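Separin (PDB 5U1T) acts as a caspase-like cysteine protease that cleaves the cohesin subunit MCD1/SCC1 at the onset of anaphase and is held inactive by securin for most of the cell cycle. Local coordinates at residues A[268-273]-A[291-296]; A[287-292]-A[325-330]; A[1131-1136]-A[1353-1358]; A[1248-1253]-A[1344-1349]. All blocks are in the same frame, centred on the assembly; numbering follows the deposited sequence.

Contact 1 (A[268-273]-A[291-296]); sequences TEVQRA and LLWSCI
Val-270 meets Trp-293 through its two methyls, and this apolar touch carries most of the contact. CG2 comes to 3.7 Å from CB of Trp-293, at the root of the indole, and CG1 of Val-270 lies 4.1 Å from the same CB. The first torsion divides the work: CG1, opposite the backbone N (chi1 163°), reaches on to Ile-296, with CG2 of Ile-296 a loose 4.5 Å from CG1 of Val-270. Farther out, Ala-273 CB approaches Trp-293 NE1 at 4.1 Å, obliquely to the ring.

The pairing illustrates how a connecting segment folds back onto the helix it has just left. Helix 264-274 ends, and the irregular chain 291-296 returns along it before helix 298-313 begins, within the helical domain of separase. Cut back to an alanine, Val-270 would lose both methyls, which is likely to open a gap beside Trp-293 CB.

The carbonyl oxygen of Val-270 lies over one face of the indole, while Leu-292 CB sits 3.9 Å above the opposite face. On the loop side, the carboxylate of Glu-336 accepts hydrogen bonds from the backbone N atoms of Cys-295 and Ile-296.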
loop_
_atom_site.group_PDB
_atom_site.type_symbol
_atom_site.label_atom_id
_atom_site.label_comp_id
_atom_site.label_asym_id
_atom_site.label_seq_id
_atom_site.Cartn_x
_atom_site.Cartn_y
_atom_site.Cartn_z
ATOM N N THR A 268 -53.436 69.263 -10.109
ATOM C CA THR A 268 -52.522 70.392 -10.278
ATOM C C THR A 268 -51.650 70.568 -9.028
ATOM O O THR A 268 -50.420 70.487 -9.100
ATOM C CB THR A 268 -53.276 71.726 -10.563
ATOM O OG1 THR A 268 -54.307 71.927 -9.586
ATOM C CG2 THR A 268 -53.887 71.737 -11.972
ATOM N N GLU A 269 -52.303 70.782 -7.885
ATOM C CA GLU A 269 -51.619 71.096 -6.629
ATOM C C GLU A 269 -50.757 69.958 -6.075
ATOM O O GLU A 269 -50.014 70.161 -5.109
ATOM C CB GLU A 269 -52.637 71.508 -5.572
ATOM C CG GLU A 269 -53.658 72.517 -6.047
ATOM C CD GLU A 269 -54.974 72.363 -5.310
ATOM O OE1 GLU A 269 -55.000 71.611 -4.308
ATOM O OE2 GLU A 269 -55.982 72.976 -5.736
ATOM N N VAL A 270 -50.862 68.762 -6.654
ATOM C CA VAL A 270 -49.867 67.736 -6.365
ATOM C C VAL A 270 -48.534 68.273 -6.899
ATOM O O VAL A 270 -47.646 68.570 -6.109
ATOM C CB VAL A 270 -50.214 66.349 -6.972
ATOM C CG1 VAL A 270 -48.980 65.449 -7.009
ATOM C CG2 VAL A 270 -51.324 65.678 -6.170
ATOM N N GLN A 271 -48.424 68.465 -8.216
ATOM C CA GLN A 271 -47.201 69.005 -8.836
ATOM C C GLN A 271 -46.858 70.439 -8.403
ATOM O O GLN A 271 -45.680 70.806 -8.322
ATOM C CB GLN A 271 -47.310 68.974 -10.364
ATOM C CG GLN A 271 -46.164 69.706 -11.061
ATOM C CD GLN A 271 -46.542 70.263 -12.407
ATOM O OE1 GLN A 271 -46.790 71.462 -12.548
ATOM N NE2 GLN A 271 -46.581 69.399 -13.414
ATOM N N ARG A 272 -47.884 71.250 -8.149
ATOM C CA ARG A 272 -47.676 72.640 -7.738
ATOM C C ARG A 272 -46.894 72.705 -6.436
ATOM O O ARG A 272 -45.835 73.332 -6.367
ATOM C CB ARG A 272 -49.012 73.374 -7.591
ATOM C CG ARG A 272 -49.387 74.194 -8.817
ATOM C CD ARG A 272 -50.881 74.153 -9.095
ATOM N NE ARG A 272 -51.165 74.395 -10.507
ATOM C CZ ARG A 272 -51.697 75.514 -10.992
ATOM N NH1 ARG A 272 -52.023 76.511 -10.176
ATOM N NH2 ARG A 272 -51.910 75.635 -12.296
ATOM N N ALA A 273 -47.416 72.046 -5.409
ATOM C CA ALA A 273 -46.709 71.938 -4.145
ATOM C C ALA A 273 -45.326 71.295 -4.332
ATOM O O ALA A 273 -44.345 71.772 -3.757
ATOM C CB ALA A 273 -47.539 71.148 -3.143
ATOM N N LEU A 291 -46.213 59.649 1.376
ATOM C CA LEU A 291 -46.111 60.988 0.835
ATOM C C LEU A 291 -47.454 61.679 1.011
ATOM O O LEU A 291 -48.498 61.029 1.084
ATOM C CB LEU A 291 -45.717 60.927 -0.624
ATOM C CG LEU A 291 -44.280 60.466 -0.759
ATOM C CD1 LEU A 291 -43.689 60.855 -2.094
ATOM C CD2 LEU A 291 -43.458 61.040 0.375
ATOM N N LEU A 292 -47.458 63.001 1.035
ATOM C CA LEU A 292 -48.725 63.669 1.298
ATOM C C LEU A 292 -49.726 63.408 0.173
ATOM O O LEU A 292 -50.938 63.369 0.403
ATOM C CB LEU A 292 -48.501 65.167 1.495
ATOM C CG LEU A 292 -47.624 65.455 2.715
ATOM C CD1 LEU A 292 -46.886 66.783 2.579
ATOM C CD2 LEU A 292 -48.464 65.412 3.980
ATOM N N TRP A 293 -49.211 63.193 -1.033
ATOM C CA TRP A 293 -50.066 63.025 -2.201
ATOM C C TRP A 293 -49.989 61.628 -2.800
ATOM O O TRP A 293 -48.907 61.057 -2.947
ATOM C CB TRP A 293 -49.703 64.052 -3.275
ATOM C CG TRP A 293 -49.018 65.265 -2.730
ATOM C CD1 TRP A 293 -49.590 66.473 -2.437
ATOM C CD2 TRP A 293 -47.625 65.389 -2.402
ATOM N NE1 TRP A 293 -48.637 67.341 -1.953
ATOM C CE2 TRP A 293 -47.424 66.698 -1.920
ATOM C CE3 TRP A 293 -46.531 64.521 -2.469
ATOM C CZ2 TRP A 293 -46.168 67.159 -1.509
ATOM C CZ3 TRP A 293 -45.286 64.982 -2.056
ATOM C CH2 TRP A 293 -45.118 66.288 -1.583
ATOM N N SER A 294 -51.148 61.079 -3.139
ATOM C CA SER A 294 -51.209 59.891 -3.972
ATOM C C SER A 294 -51.353 60.352 -5.408
ATOM O O SER A 294 -51.685 61.518 -5.656
ATOM C CB SER A 294 -52.369 58.996 -3.569
ATOM O OG SER A 294 -52.382 58.832 -2.168
ATOM N N CYS A 295 -51.114 59.440 -6.349
ATOM C CA CYS A 295 -51.097 59.781 -7.771
ATOM C C CYS A 295 -50.112 60.911 -8.024
ATOM O O CYS A 295 -50.495 62.012 -8.413
ATOM C CB CYS A 295 -52.489 60.172 -8.268
ATOM S SG CYS A 295 -53.649 58.808 -8.430
ATOM N N ILE A 296 -48.841 60.638 -7.767
ATOM C CA ILE A 296 -47.796 61.619 -8.006
ATOM C C ILE A 296 -47.323 61.484 -9.449
ATOM O O ILE A 296 -47.141 60.377 -9.950
ATOM C CB ILE A 296 -46.623 61.450 -7.019
ATOM C CG1 ILE A 296 -47.155 61.450 -5.581
ATOM C CG2 ILE A 296 -45.589 62.553 -7.214
ATOM C CD1 ILE A 296 -46.131 61.081 -4.540
#

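Contact 2 (A[287-292]-A[325-330]); sequences SENRLL and CLVCLW
Arg-290 and Cys-328 bring the two backbones closest, with their CA atoms 3.8 Å apart, and the buried Cys-328 makes this the closely packed part. CA of Arg-290 makes a CA-H...O contact with the carbonyl oxygen of Cys-328, at 3.2 Å. The thiol side chain fits against the same piece of loop: SG of Cys-328 lies 3.7 Å from CA of Asn-289, having turned to the side of its own backbone N (chi1 -72°), and its CB faces the Arg-290 carbonyl oxygen.

Next along the loop, Leu-291 extends the apolar part of the contact. Its CD1 meets CD1 of Leu-329 at 3.6 Å, whereas CD2 of Leu-291 rests 3.9 Å from CA of Leu-329. With an alanine here both branches go, which would probably open a gap against Leu-329.

The outer side is looser. The Arg-290 side chain starts away from the helix and folds over its own loop, where NE makes a weak hydrogen bond to the Glu-288 carbonyl oxygen. Glu-288 CG lies over one guanidinium face, toward its rim, and the ion pair from Arg-290 NH2 to Glu-288 OE2 is long (3.8 Å).

In this helical domain, helix 319-336 is lined on one side by the 287-292 loop. Leu-329 also packs on Ile-304 and Ala-308 of helix 298-313, Val-327 meets Leu-374 of helix 365-384, and Trp-330 is turned to helix 342-357.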
loop_
_atom_site.group_PDB
_atom_site.type_symbol
_atom_site.label_atom_id
_atom_site.label_comp_id
_atom_site.label_asym_id
_atom_site.label_seq_id
_atom_site.Cartn_x
_atom_site.Cartn_y
_atom_site.Cartn_z
ATOM N N SER A 287 -47.434 60.668 9.845
ATOM C CA SER A 287 -48.374 59.842 10.586
ATOM C C SER A 287 -48.884 58.655 9.771
ATOM O O SER A 287 -49.423 57.702 10.336
ATOM C CB SER A 287 -49.560 60.694 11.076
ATOM O OG SER A 287 -50.052 61.587 10.080
ATOM N N GLU A 288 -48.710 58.702 8.459
ATOM C CA GLU A 288 -49.198 57.621 7.619
ATOM C C GLU A 288 -48.135 56.866 6.842
ATOM O O GLU A 288 -48.469 56.061 5.981
ATOM C CB GLU A 288 -50.231 58.147 6.635
ATOM C CG GLU A 288 -51.291 59.018 7.262
ATOM C CD GLU A 288 -52.219 58.232 8.149
ATOM O OE1 GLU A 288 -53.273 58.771 8.529
ATOM O OE2 GLU A 288 -51.895 57.079 8.471
ATOM N N ASN A 289 -46.873 57.127 7.150
ATOM C CA ASN A 289 -45.750 56.487 6.486
ATOM C C ASN A 289 -45.833 56.585 4.978
ATOM O O ASN A 289 -45.642 55.609 4.285
ATOM C CB ASN A 289 -45.589 55.019 6.907
ATOM C CG ASN A 289 -44.959 54.870 8.246
ATOM O OD1 ASN A 289 -45.151 53.874 8.914
ATOM N ND2 ASN A 289 -44.206 55.863 8.649
ATOM N N ARG A 290 -46.117 57.765 4.461
ATOM C CA ARG A 290 -46.160 57.935 3.022
ATOM C C ARG A 290 -45.927 59.365 2.633
ATOM O O ARG A 290 -45.481 60.173 3.424
ATOM C CB ARG A 290 -47.485 57.473 2.430
ATOM C CG ARG A 290 -48.684 57.787 3.278
ATOM C CD ARG A 290 -49.940 57.161 2.711
ATOM N NE ARG A 290 -50.878 56.776 3.762
ATOM C CZ ARG A 290 -52.118 57.237 3.868
ATOM N NH1 ARG A 290 -52.582 58.108 2.991
ATOM N NH2 ARG A 290 -52.895 56.832 4.854
ATOM N N LEU A 291 -46.213 59.649 1.376
ATOM C CA LEU A 291 -46.111 60.988 0.835
ATOM C C LEU A 291 -47.454 61.679 1.011
ATOM O O LEU A 291 -48.498 61.029 1.084
ATOM C CB LEU A 291 -45.717 60.927 -0.624
ATOM C CG LEU A 291 -44.280 60.466 -0.759
ATOM C CD1 LEU A 291 -43.689 60.855 -2.094
ATOM C CD2 LEU A 291 -43.458 61.040 0.375
ATOM N N LEU A 292 -47.458 63.001 1.035
ATOM C CA LEU A 292 -48.725 63.669 1.298
ATOM C C LEU A 292 -49.726 63.408 0.173
ATOM O O LEU A 292 -50.938 63.369 0.403
ATOM C CB LEU A 292 -48.501 65.167 1.495
ATOM C CG LEU A 292 -47.624 65.455 2.715
ATOM C CD1 LEU A 292 -46.886 66.783 2.579
ATOM C CD2 LEU A 292 -48.464 65.412 3.980
ATOM N N CYS A 325 -38.480 59.632 6.884
ATOM C CA CYS A 325 -38.924 60.144 5.600
ATOM C C CYS A 325 -38.695 59.117 4.497
ATOM O O CYS A 325 -39.568 58.889 3.659
ATOM C CB CYS A 325 -38.196 61.443 5.278
ATOM S SG CYS A 325 -38.504 62.718 6.497
ATOM N N LEU A 326 -37.520 58.496 4.513
ATOM C CA LEU A 326 -37.164 57.464 3.541
ATOM C C LEU A 326 -38.203 56.345 3.470
ATOM O O LEU A 326 -38.569 55.896 2.380
ATOM C CB LEU A 326 -35.793 56.889 3.879
ATOM C CG LEU A 326 -34.610 57.672 3.322
ATOM C CD1 LEU A 326 -34.533 59.031 3.970
ATOM C CD2 LEU A 326 -33.319 56.889 3.535
ATOM N N VAL A 327 -38.673 55.911 4.637
ATOM C CA VAL A 327 -39.741 54.920 4.721
ATOM C C VAL A 327 -41.011 55.455 4.071
ATOM O O VAL A 327 -41.686 54.746 3.321
ATOM C CB VAL A 327 -40.056 54.539 6.176
ATOM C CG1 VAL A 327 -41.219 53.575 6.218
ATOM C CG2 VAL A 327 -38.839 53.950 6.863
ATOM N N CYS A 328 -41.322 56.714 4.368
ATOM C CA CYS A 328 -42.492 57.384 3.806
ATOM C C CYS A 328 -42.457 57.414 2.284
ATOM O O CYS A 328 -43.444 57.105 1.615
ATOM C CB CYS A 328 -42.601 58.825 4.337
ATOM S SG CYS A 328 -43.098 58.987 6.083
ATOM N N LEU A 329 -41.312 57.797 1.741
ATOM C CA LEU A 329 -41.174 57.933 0.300
ATOM C C LEU A 329 -41.317 56.592 -0.409
ATOM O O LEU A 329 -42.063 56.479 -1.381
ATOM C CB LEU A 329 -39.833 58.598 -0.028
ATOM C CG LEU A 329 -39.347 58.827 -1.457
ATOM C CD1 LEU A 329 -40.274 59.766 -2.198
ATOM C CD2 LEU A 329 -37.922 59.361 -1.441
ATOM N N TRP A 330 -40.629 55.568 0.091
ATOM C CA TRP A 330 -40.594 54.299 -0.619
ATOM C C TRP A 330 -41.861 53.493 -0.411
ATOM O O TRP A 330 -42.174 52.606 -1.207
ATOM C CB TRP A 330 -39.362 53.492 -0.212
ATOM C CG TRP A 330 -38.154 54.008 -0.891
ATOM C CD1 TRP A 330 -37.193 54.811 -0.356
ATOM C CD2 TRP A 330 -37.800 53.810 -2.262
ATOM N NE1 TRP A 330 -36.246 55.111 -1.305
ATOM C CE2 TRP A 330 -36.596 54.510 -2.486
ATOM C CE3 TRP A 330 -38.375 53.097 -3.321
ATOM C CZ2 TRP A 330 -35.953 54.519 -3.732
ATOM C CZ3 TRP A 330 -37.731 53.102 -4.559
ATOM C CH2 TRP A 330 -36.536 53.813 -4.752
#

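Contact 3 (A[1131-1136]-A[1353-1358]); sequences NINVIT and NSIFHT
Ile-1355 lies across Asn-1131 and Asn-1133, and its side chain can be followed atom by atom against these two asparagines. CB stands 3.5 Å from the backbone O of Asn-1131. From there CG2 branches to the amide of the same residue, 3.2 Å from Asn-1131 OD1. The other branch, CG1, falls between the backbone N and the carbonyl carbon (chi1 51°) and is thereby carried toward Asn-1133, with 3.9 Å from Ile-1355 CG1 to Asn-1133 ND2. At the tip, CD1 is still near that ND2, and the side chains of Ile-1355 and Asn-1133 cross at about a right angle.

Hydrogen bonds flank this isoleucine. Asn-1131 is held at two points: its ND2 donates to the Ser-1354 carbonyl oxygen at 3.1 Å, tilted 25° from the carbonyl plane, and its own backbone O accepts from Phe-1356 N at 2.8 Å. Farther on, Asn-1133 N donates to His-1357 O at 3.2 Å, and Asn-1133 pairs with Thr-1358 in a parallel bridge.

The result is a worked case of parallel strand pairing beginning beside an irregular segment. Strand 1132-1139 lies between strand 1146-1152, antiparallel to it, and strand 1353-1362. On the far side of the latter runs strand 1382-1385; the His-1357 ring hydrogen-bonds through ND1 to Ser-1381, just before that strand, and through NE2 to Thr-1383 within it, while helix 1388-1397 packs on Val-1134.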
loop_
_atom_site.group_PDB
_atom_site.type_symbol
_atom_site.label_atom_id
_atom_site.label_comp_id
_atom_site.label_asym_id
_atom_site.label_seq_id
_atom_site.Cartn_x
_atom_site.Cartn_y
_atom_site.Cartn_z
ATOM N N ASN A 1131 55.632 -23.180 0.219
ATOM C CA ASN A 1131 55.666 -24.635 0.195
ATOM C C ASN A 1131 54.509 -25.187 1.035
ATOM O O ASN A 1131 54.711 -25.721 2.129
ATOM C CB ASN A 1131 57.023 -25.139 0.704
ATOM C CG ASN A 1131 57.141 -26.654 0.686
ATOM O OD1 ASN A 1131 56.634 -27.331 -0.222
ATOM N ND2 ASN A 1131 57.816 -27.201 1.701
ATOM N N ILE A 1132 53.293 -25.023 0.521
ATOM C CA ILE A 1132 52.086 -25.502 1.189
ATOM C C ILE A 1132 51.140 -26.149 0.208
ATOM O O ILE A 1132 51.259 -25.966 -0.999
ATOM C CB ILE A 1132 51.316 -24.370 1.896
ATOM C CG1 ILE A 1132 51.115 -23.179 0.952
ATOM C CG2 ILE A 1132 52.017 -23.965 3.169
ATOM C CD1 ILE A 1132 50.212 -22.118 1.517
ATOM N N ASN A 1133 50.207 -26.924 0.741
ATOM C CA ASN A 1133 49.061 -27.369 -0.032
ATOM C C ASN A 1133 47.848 -26.538 0.352
ATOM O O ASN A 1133 47.664 -26.181 1.527
ATOM C CB ASN A 1133 48.758 -28.844 0.195
ATOM C CG ASN A 1133 49.780 -29.757 -0.426
ATOM O OD1 ASN A 1133 50.562 -29.350 -1.284
ATOM N ND2 ASN A 1133 49.765 -31.013 -0.008
ATOM N N VAL A 1134 47.044 -26.207 -0.649
ATOM C CA VAL A 1134 45.760 -25.581 -0.410
ATOM C C VAL A 1134 44.721 -26.449 -1.089
ATOM O O VAL A 1134 44.681 -26.559 -2.304
ATOM C CB VAL A 1134 45.710 -24.149 -0.929
ATOM C CG1 VAL A 1134 44.621 -23.393 -0.213
ATOM C CG2 VAL A 1134 47.040 -23.463 -0.695
ATOM N N ILE A 1135 43.904 -27.103 -0.285
ATOM C CA ILE A 1135 43.016 -28.128 -0.782
ATOM C C ILE A 1135 41.567 -27.764 -0.470
ATOM O O ILE A 1135 41.206 -27.598 0.701
ATOM C CB ILE A 1135 43.368 -29.479 -0.171
ATOM C CG1 ILE A 1135 44.781 -29.866 -0.599
ATOM C CG2 ILE A 1135 42.374 -30.530 -0.579
ATOM C CD1 ILE A 1135 45.293 -31.167 -0.016
ATOM N N THR A 1136 40.745 -27.620 -1.511
ATOM C CA THR A 1136 39.328 -27.338 -1.299
ATOM C C THR A 1136 38.573 -28.662 -1.155
ATOM O O THR A 1136 38.975 -29.695 -1.716
ATOM C CB THR A 1136 38.728 -26.467 -2.435
ATOM O OG1 THR A 1136 38.811 -27.165 -3.675
ATOM C CG2 THR A 1136 39.518 -25.183 -2.593
ATOM N N ASN A 1353 61.332 -34.760 1.995
ATOM C CA ASN A 1353 60.974 -33.348 1.932
ATOM C C ASN A 1353 59.478 -33.246 1.788
ATOM O O ASN A 1353 58.887 -33.809 0.863
ATOM C CB ASN A 1353 61.676 -32.643 0.770
ATOM C CG ASN A 1353 63.175 -32.475 1.012
ATOM O OD1 ASN A 1353 63.644 -32.479 2.165
ATOM N ND2 ASN A 1353 63.938 -32.313 -0.078
ATOM N N SER A 1354 58.854 -32.542 2.714
ATOM C CA SER A 1354 57.412 -32.403 2.684
ATOM C C SER A 1354 57.015 -30.931 2.682
ATOM O O SER A 1354 57.854 -30.051 2.903
ATOM C CB SER A 1354 56.804 -33.142 3.872
ATOM O OG SER A 1354 57.323 -32.643 5.086
ATOM N N ILE A 1355 55.738 -30.660 2.416
ATOM C CA ILE A 1355 55.244 -29.298 2.477
ATOM C C ILE A 1355 55.132 -28.917 3.941
ATOM O O ILE A 1355 55.191 -29.774 4.826
ATOM C CB ILE A 1355 53.889 -29.115 1.733
ATOM C CG1 ILE A 1355 52.845 -30.159 2.159
ATOM C CG2 ILE A 1355 54.098 -29.165 0.221
ATOM C CD1 ILE A 1355 51.941 -29.722 3.305
ATOM N N PHE A 1356 54.978 -27.620 4.176
ATOM C CA PHE A 1356 55.090 -27.027 5.496
ATOM C C PHE A 1356 53.762 -27.004 6.259
ATOM O O PHE A 1356 53.729 -27.124 7.484
ATOM C CB PHE A 1356 55.636 -25.611 5.343
ATOM C CG PHE A 1356 55.769 -24.856 6.636
ATOM C CD1 PHE A 1356 54.701 -24.108 7.135
ATOM C CD2 PHE A 1356 56.986 -24.865 7.338
ATOM C CE1 PHE A 1356 54.820 -23.412 8.319
ATOM C CE2 PHE A 1356 57.131 -24.154 8.531
ATOM C CZ PHE A 1356 56.043 -23.433 9.025
ATOM N N HIS A 1357 52.671 -26.832 5.522
ATOM C CA HIS A 1357 51.354 -26.649 6.124
ATOM C C HIS A 1357 50.271 -26.914 5.097
ATOM O O HIS A 1357 50.490 -26.775 3.902
ATOM C CB HIS A 1357 51.218 -25.227 6.700
ATOM C CG HIS A 1357 49.926 -24.980 7.418
ATOM N ND1 HIS A 1357 49.618 -25.572 8.624
ATOM C CD2 HIS A 1357 48.860 -24.210 7.095
ATOM C CE1 HIS A 1357 48.416 -25.180 9.011
ATOM N NE2 HIS A 1357 47.934 -24.354 8.101
ATOM N N THR A 1358 49.102 -27.302 5.574
ATOM C CA THR A 1358 47.972 -27.553 4.701
ATOM C C THR A 1358 46.801 -26.668 5.028
ATOM O O THR A 1358 46.249 -26.736 6.127
ATOM C CB THR A 1358 47.519 -29.000 4.800
ATOM O OG1 THR A 1358 48.591 -29.846 4.373
ATOM C CG2 THR A 1358 46.297 -29.235 3.937
#

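Contact 4 (A[1248-1253]-A[1344-1349]); sequences EVVDNS and KKYRAT
Tyr-1346, Glu-1248 and Arg-1347 bury the most surface here, and each of them meets its partner through the end of its side chain. The phenol of Tyr-1346 reaches out from its helix with CG opposite the backbone N (chi1 170°), which brings OH up to the turn before helix 1252-1269. There OH accepts a hydrogen bond from Asp-1251 N at 3.2 Å, the donor lying near the plane of the ring. Val-1250 crosses the phenol at about a right angle, its CB 3.5 Å from Tyr-1346 OH.

Glu-1248 and Arg-1347 form an end-on bidentate salt bridge. NH1 of Arg-1347 donates to Glu-1248 OE1 at 2.7 Å, and NH2 of Arg-1347 to Glu-1248 OE2 at 3.1 Å. Each oxygen uses its syn lone pair, and carboxylate and guanidinium planes are only 25° apart, so the two flat groups lie nearly coplanar. Bends at chi2 and chi3 swing the arginine back to the glutamate, whose own chain is extended beyond CG. NH1 also donates to the Leu-1294 carbonyl oxygen.

Asp-1251 is also the N-cap of helix 1252-1269, its OD1 met by Ser-1253 N from above the carboxylate plane. The contact joins helix 1332-1347 to the turn after strand 1248-1249, with Leu-1254 of helix 1252-1269 and Leu-1294 of helix 1287-1294 packed against Tyr-1346.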
loop_
_atom_site.group_PDB
_atom_site.type_symbol
_atom_site.label_atom_id
_atom_site.label_comp_id
_atom_site.label_asym_id
_atom_site.label_seq_id
_atom_site.Cartn_x
_atom_site.Cartn_y
_atom_site.Cartn_z
ATOM N N GLU A 1248 53.766 -35.217 1.350
ATOM C CA GLU A 1248 55.073 -35.602 0.805
ATOM C C GLU A 1248 55.415 -34.914 -0.519
ATOM O O GLU A 1248 54.560 -34.792 -1.392
ATOM C CB GLU A 1248 55.126 -37.117 0.594
ATOM C CG GLU A 1248 55.088 -37.953 1.856
ATOM C CD GLU A 1248 55.259 -39.452 1.573
ATOM O OE1 GLU A 1248 55.817 -39.823 0.514
ATOM O OE2 GLU A 1248 54.831 -40.276 2.410
ATOM N N VAL A 1249 56.664 -34.481 -0.679
ATOM C CA VAL A 1249 57.138 -34.040 -1.994
ATOM C C VAL A 1249 58.106 -35.058 -2.614
ATOM O O VAL A 1249 59.099 -35.438 -1.986
ATOM C CB VAL A 1249 57.847 -32.688 -1.926
ATOM C CG1 VAL A 1249 57.999 -32.104 -3.327
ATOM C CG2 VAL A 1249 57.088 -31.742 -1.025
ATOM N N VAL A 1250 57.837 -35.498 -3.842
ATOM C CA VAL A 1250 58.725 -36.481 -4.461
ATOM C C VAL A 1250 60.085 -35.858 -4.790
ATOM O O VAL A 1250 60.155 -34.709 -5.220
ATOM C CB VAL A 1250 58.108 -37.096 -5.748
ATOM C CG1 VAL A 1250 56.716 -37.620 -5.461
ATOM C CG2 VAL A 1250 58.074 -36.080 -6.885
ATOM N N ASP A 1251 61.160 -36.608 -4.551
ATOM C CA ASP A 1251 62.479 -36.221 -5.049
ATOM C C ASP A 1251 62.473 -36.250 -6.574
ATOM O O ASP A 1251 62.172 -37.276 -7.189
ATOM C CB ASP A 1251 63.574 -37.142 -4.509
ATOM C CG ASP A 1251 64.924 -36.902 -5.180
ATOM O OD1 ASP A 1251 65.153 -35.811 -5.755
ATOM O OD2 ASP A 1251 65.777 -37.814 -5.129
ATOM N N ASN A 1252 62.824 -35.127 -7.184
ATOM C CA ASN A 1252 62.711 -35.013 -8.623
ATOM C C ASN A 1252 63.615 -35.964 -9.430
ATOM O O ASN A 1252 63.192 -36.464 -10.485
ATOM C CB ASN A 1252 62.973 -33.572 -9.048
ATOM C CG ASN A 1252 62.836 -33.379 -10.552
ATOM O OD1 ASN A 1252 63.838 -33.400 -11.291
ATOM N ND2 ASN A 1252 61.591 -33.206 -11.020
ATOM N N SER A 1253 64.837 -36.221 -8.955
ATOM C CA SER A 1253 65.742 -37.106 -9.689
ATOM C C SER A 1253 65.202 -38.531 -9.679
ATOM O O SER A 1253 65.199 -39.230 -10.705
ATOM C CB SER A 1253 67.165 -37.071 -9.107
ATOM O OG SER A 1253 67.177 -37.109 -7.682
ATOM N N LYS A 1344 58.622 -49.782 -3.648
ATOM C CA LYS A 1344 59.525 -50.164 -2.552
ATOM C C LYS A 1344 60.921 -49.573 -2.738
ATOM O O LYS A 1344 61.497 -49.016 -1.803
ATOM C CB LYS A 1344 59.613 -51.682 -2.415
ATOM C CG LYS A 1344 58.540 -52.259 -1.515
ATOM C CD LYS A 1344 58.527 -53.778 -1.566
ATOM C CE LYS A 1344 57.395 -54.332 -0.717
ATOM N NZ LYS A 1344 57.308 -55.809 -0.803
ATOM N N LYS A 1345 61.437 -49.648 -3.958
ATOM C CA LYS A 1345 62.762 -49.115 -4.259
ATOM C C LYS A 1345 62.825 -47.613 -4.035
ATOM O O LYS A 1345 63.844 -47.080 -3.612
ATOM C CB LYS A 1345 63.165 -49.445 -5.701
ATOM C CG LYS A 1345 64.642 -49.207 -6.034
ATOM C CD LYS A 1345 64.912 -49.442 -7.517
ATOM C CE LYS A 1345 66.411 -49.414 -7.811
ATOM N NZ LYS A 1345 66.762 -49.791 -9.221
ATOM N N TYR A 1346 61.725 -46.932 -4.313
ATOM C CA TYR A 1346 61.689 -45.482 -4.218
ATOM C C TYR A 1346 61.627 -45.040 -2.761
ATOM O O TYR A 1346 62.401 -44.172 -2.325
ATOM C CB TYR A 1346 60.501 -44.911 -4.988
ATOM C CG TYR A 1346 60.324 -43.444 -4.706
ATOM C CD1 TYR A 1346 61.074 -42.494 -5.386
ATOM C CD2 TYR A 1346 59.436 -43.006 -3.725
ATOM C CE1 TYR A 1346 60.927 -41.164 -5.116
ATOM C CE2 TYR A 1346 59.299 -41.695 -3.451
ATOM C CZ TYR A 1346 60.035 -40.772 -4.147
ATOM O OH TYR A 1346 59.878 -39.438 -3.863
ATOM N N ARG A 1347 60.682 -45.625 -2.027
ATOM C CA ARG A 1347 60.531 -45.363 -0.604
ATOM C C ARG A 1347 61.833 -45.642 0.161
ATOM O O ARG A 1347 62.203 -44.889 1.056
ATOM C CB ARG A 1347 59.398 -46.212 -0.023
ATOM C CG ARG A 1347 58.072 -46.112 -0.771
ATOM C CD ARG A 1347 57.466 -44.746 -0.669
ATOM N NE ARG A 1347 56.896 -44.516 0.647
ATOM C CZ ARG A 1347 56.255 -43.403 0.984
ATOM N NH1 ARG A 1347 56.100 -42.434 0.093
ATOM N NH2 ARG A 1347 55.760 -43.258 2.202
ATOM N N ALA A 1348 62.524 -46.721 -0.199
ATOM C CA ALA A 1348 63.696 -47.159 0.545
ATOM C C ALA A 1348 64.873 -46.207 0.359
ATOM O O ALA A 1348 65.858 -46.285 1.090
ATOM C CB ALA A 1348 64.096 -48.583 0.121
ATOM N N THR A 1349 64.770 -45.313 -0.618
ATOM C CA THR A 1349 65.912 -44.503 -1.008
ATOM C C THR A 1349 65.583 -43.033 -1.070
ATOM O O THR A 1349 66.471 -42.203 -1.261
ATOM C CB THR A 1349 66.438 -44.911 -2.380
ATOM O OG1 THR A 1349 67.715 -44.300 -2.601
ATOM C CG2 THR A 1349 65.479 -44.448 -3.459
#

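From the N terminus, contact 1 closes a short loop of 17 residues back on helix 264-274. Contact 2 begins on the same connecting segment, sharing Leu-291 and Leu-292, and ties it onward to helix 319-336, so their segments overlap and contact 2 takes up where contact 1 ends. On the opposite side of the chain's centre, with its centre about 128 Å from that of contact 2, contact 3 closes a loop of 216 residues by joining two strands of one mixed sheet, 1132-1139 and 1353-1362. Contact 4 is nested within it, tying helix 1332-1347 to the turn after strand 1248-1249. These last two touch directly: Val-1249 N and Asn-1353 O form a probable hydrogen bond where their strands are sheet neighbours.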